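Long-range contact in uncharacterized protein (Methanosarcina mazei, PDB 3R6A), which is of unknown function but belongs to the glyoxalase/bleomycin resistance protein/dioxygenase superfamily, whose members are built from beta-alpha-beta-beta-beta modules: residues Ile5-Arg11 and Thr67-Val73. Sequence-based numbering, arbitrary orientation.
Sequences ILQILSR and TQATFLV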
loop_
_atom_site.group_PDB
_atom_site.type_symbol
_atom_site.label_atom_id
_atom_site.label_comp_id
_atom_site.label_asym_id
_atom_site.label_seq_id
_atom_site.Cartn_x
_atom_site.Cartn_y
_atom_site.Cartn_z
ATOM N N ILE B 5 -7.335 11.946 -6.684
ATOM C CA ILE B 5 -6.712 10.644 -6.488
ATOM C C ILE B 5 -7.804 9.650 -6.869
ATOM O O ILE B 5 -8.889 9.669 -6.286
ATOM C CB ILE B 5 -6.330 10.411 -5.009
ATOM C CG1 ILE B 5 -5.315 11.464 -4.559
ATOM C CG2 ILE B 5 -5.773 8.995 -4.825
ATOM C CD1 ILE B 5 -3.942 11.305 -5.158
ATOM N N LEU B 6 -7.529 8.799 -7.850
ATOM C CA LEU B 6 -8.509 7.815 -8.297
ATOM C C LEU B 6 -8.403 6.521 -7.494
ATOM O O LEU B 6 -9.411 5.913 -7.139
ATOM C CB LEU B 6 -8.316 7.528 -9.788
ATOM C CG LEU B 6 -8.541 8.724 -10.719
ATOM C CD1 LEU B 6 -8.232 8.315 -12.152
ATOM C CD2 LEU B 6 -9.979 9.210 -10.602
ATOM N N GLN B 7 -7.174 6.103 -7.213
ATOM C CA GLN B 7 -6.935 4.887 -6.442
ATOM C C GLN B 7 -5.592 4.973 -5.752
ATOM O O GLN B 7 -4.666 5.605 -6.260
ATOM C CB GLN B 7 -6.875 3.643 -7.333
ATOM C CG GLN B 7 -8.168 3.148 -7.924
ATOM C CD GLN B 7 -7.982 1.779 -8.555
ATOM O OE1 GLN B 7 -7.099 1.585 -9.396
ATOM N NE2 GLN B 7 -8.806 0.820 -8.147
ATOM N N ILE B 8 -5.494 4.324 -4.598
ATOM C CA ILE B 8 -4.237 4.256 -3.867
ATOM C C ILE B 8 -3.905 2.773 -3.923
ATOM O O ILE B 8 -4.640 1.941 -3.388
ATOM C CB ILE B 8 -4.393 4.715 -2.410
ATOM C CG1 ILE B 8 -4.769 6.200 -2.390
ATOM C CG2 ILE B 8 -3.090 4.473 -1.646
ATOM C CD1 ILE B 8 -4.926 6.795 -0.992
ATOM N N LEU B 9 -2.812 2.444 -4.599
ATOM C CA LEU B 9 -2.416 1.053 -4.764
ATOM C C LEU B 9 -1.293 0.631 -3.835
ATOM O O LEU B 9 -0.247 1.286 -3.769
ATOM C CB LEU B 9 -2.006 0.820 -6.222
ATOM C CG LEU B 9 -3.061 1.252 -7.242
ATOM C CD1 LEU B 9 -2.488 1.165 -8.650
ATOM C CD2 LEU B 9 -4.296 0.366 -7.108
ATOM N N SER B 10 -1.521 -0.465 -3.115
ATOM C CA SER B 10 -0.527 -1.009 -2.191
ATOM C C SER B 10 0.378 -1.945 -2.982
ATOM O O SER B 10 -0.091 -2.719 -3.813
ATOM C CB SER B 10 -1.217 -1.771 -1.063
ATOM O OG SER B 10 -2.103 -0.911 -0.368
ATOM N N ARG B 11 1.672 -1.887 -2.693
ATOM C CA ARG B 11 2.660 -2.674 -3.415
ATOM C C ARG B 11 3.195 -3.888 -2.673
ATOM O O ARG B 11 3.585 -3.793 -1.513
ATOM C CB ARG B 11 3.834 -1.769 -3.789
ATOM C CG ARG B 11 3.449 -0.572 -4.652
ATOM C CD ARG B 11 4.452 0.568 -4.483
ATOM N NE ARG B 11 5.783 0.266 -5.020
ATOM C CZ ARG B 11 6.149 0.474 -6.282
ATOM N NH1 ARG B 11 5.287 0.982 -7.154
ATOM N NH2 ARG B 11 7.391 0.201 -6.671
ATOM N N THR B 67 9.737 2.560 -3.022
ATOM C CA THR B 67 8.485 3.291 -3.211
ATOM C C THR B 67 7.431 2.706 -2.274
ATOM O O THR B 67 7.123 1.517 -2.343
ATOM C CB THR B 67 8.003 3.189 -4.671
ATOM O OG1 THR B 67 8.980 3.788 -5.533
ATOM C CG2 THR B 67 6.674 3.912 -4.849
ATOM N N GLN B 68 6.890 3.550 -1.400
ATOM C CA GLN B 68 5.894 3.139 -0.410
ATOM C C GLN B 68 4.550 2.708 -0.996
ATOM O O GLN B 68 3.947 1.727 -0.547
ATOM C CB GLN B 68 5.650 4.282 0.584
ATOM C CG GLN B 68 6.912 4.876 1.203
ATOM C CD GLN B 68 7.691 3.869 2.010
ATOM O OE1 GLN B 68 7.149 3.229 2.912
ATOM N NE2 GLN B 68 8.972 3.722 1.696
ATOM N N ALA B 69 4.075 3.448 -1.990
ATOM C CA ALA B 69 2.787 3.153 -2.608
ATOM C C ALA B 69 2.657 3.859 -3.944
ATOM O O ALA B 69 3.491 4.686 -4.304
ATOM C CB ALA B 69 1.658 3.589 -1.684
ATOM N N THR B 70 1.599 3.523 -4.672
ATOM C CA THR B 70 1.342 4.114 -5.978
ATOM C C THR B 70 -0.019 4.799 -5.966
ATOM O O THR B 70 -1.020 4.212 -5.552
ATOM C CB THR B 70 1.379 3.026 -7.067
ATOM O OG1 THR B 70 2.716 2.522 -7.174
ATOM C CG2 THR B 70 0.927 3.574 -8.414
ATOM N N PHE B 71 -0.039 6.056 -6.396
ATOM C CA PHE B 71 -1.272 6.826 -6.451
ATOM C C PHE B 71 -1.684 6.985 -7.902
ATOM O O PHE B 71 -0.956 7.588 -8.687
ATOM C CB PHE B 71 -1.087 8.238 -5.876
ATOM C CG PHE B 71 -0.856 8.296 -4.390
ATOM C CD1 PHE B 71 -0.779 7.142 -3.615
ATOM C CD2 PHE B 71 -0.704 9.534 -3.764
ATOM C CE1 PHE B 71 -0.551 7.222 -2.242
ATOM C CE2 PHE B 71 -0.476 9.623 -2.394
ATOM C CZ PHE B 71 -0.401 8.462 -1.632
ATOM N N LEU B 72 -2.840 6.434 -8.261
ATOM C CA LEU B 72 -3.364 6.590 -9.616
ATOM C C LEU B 72 -4.125 7.913 -9.551
ATOM O O LEU B 72 -5.011 8.083 -8.707
ATOM C CB LEU B 72 -4.310 5.433 -9.958
ATOM C CG LEU B 72 -5.038 5.450 -11.305
ATOM C CD1 LEU B 72 -4.044 5.544 -12.461
ATOM C CD2 LEU B 72 -5.869 4.181 -11.421
ATOM N N VAL B 73 -3.769 8.855 -10.420
ATOM C CA VAL B 73 -4.397 10.171 -10.409
ATOM C C VAL B 73 -4.969 10.586 -11.758
ATOM O O VAL B 73 -4.640 10.008 -12.791
ATOM C CB VAL B 73 -3.386 11.256 -9.946
ATOM C CG1 VAL B 73 -2.807 10.877 -8.592
ATOM C CG2 VAL B 73 -2.259 11.396 -10.964
HETATM O O HOH W 1 2.224 -0.157 -0.508
#
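I5-R11, part of strand 5-14, pairs antiparallel with the strand in T67-V73, the short axes coming within 4.6 Å. A classic beta bulge forms where L6 and Q7 both face L72. L72 O takes two N-H groups, L6 N at 2.8 Å and Q7 N at 3.3 Å. L72 N returns a bond to Q7 O. Beyond the bulge, L9 and T70 form a hydrogen-bonded pair with L9 N to T70 O at 2.7 Å. Where the strands part, one water accepts from R11 N and donates to Q68 O.

I5, I8, F71 and V73 share one face of the sheet. I5 CD1 lies 3.6 Å from V73 CG1 and touches the F71 ring. With CG1 beside the backbone N (chi1 -65°), I8 CG2 stands anti to that N and meets F71 CE1 at 3.8 Å. On the other face Q7 OE1 lies 3.5 Å from L72 CD2.

The bend at chi3 (67°) turns the R11 guanidinium so that one face, toward its rim, lies against T67 CB. T70 OG1 lies in the plane at the guanidinium edge, 3.0 Å from R11 NH1. E114 is salt-bridged to R11 and hydrogen-bonded to T70 OG1, while F64 O accepts from R11 NH2, probably limiting guanidinium rotation.

The contact joins the first strands of the two beta-alpha-beta-beta-beta modules, as in the glyoxalase superfamily, and lies between strands 51-55 and 112-118. F79 of helix 76-84 covers I5 and V73, and T50 and I51 of the second subunit pack on I8 and F71.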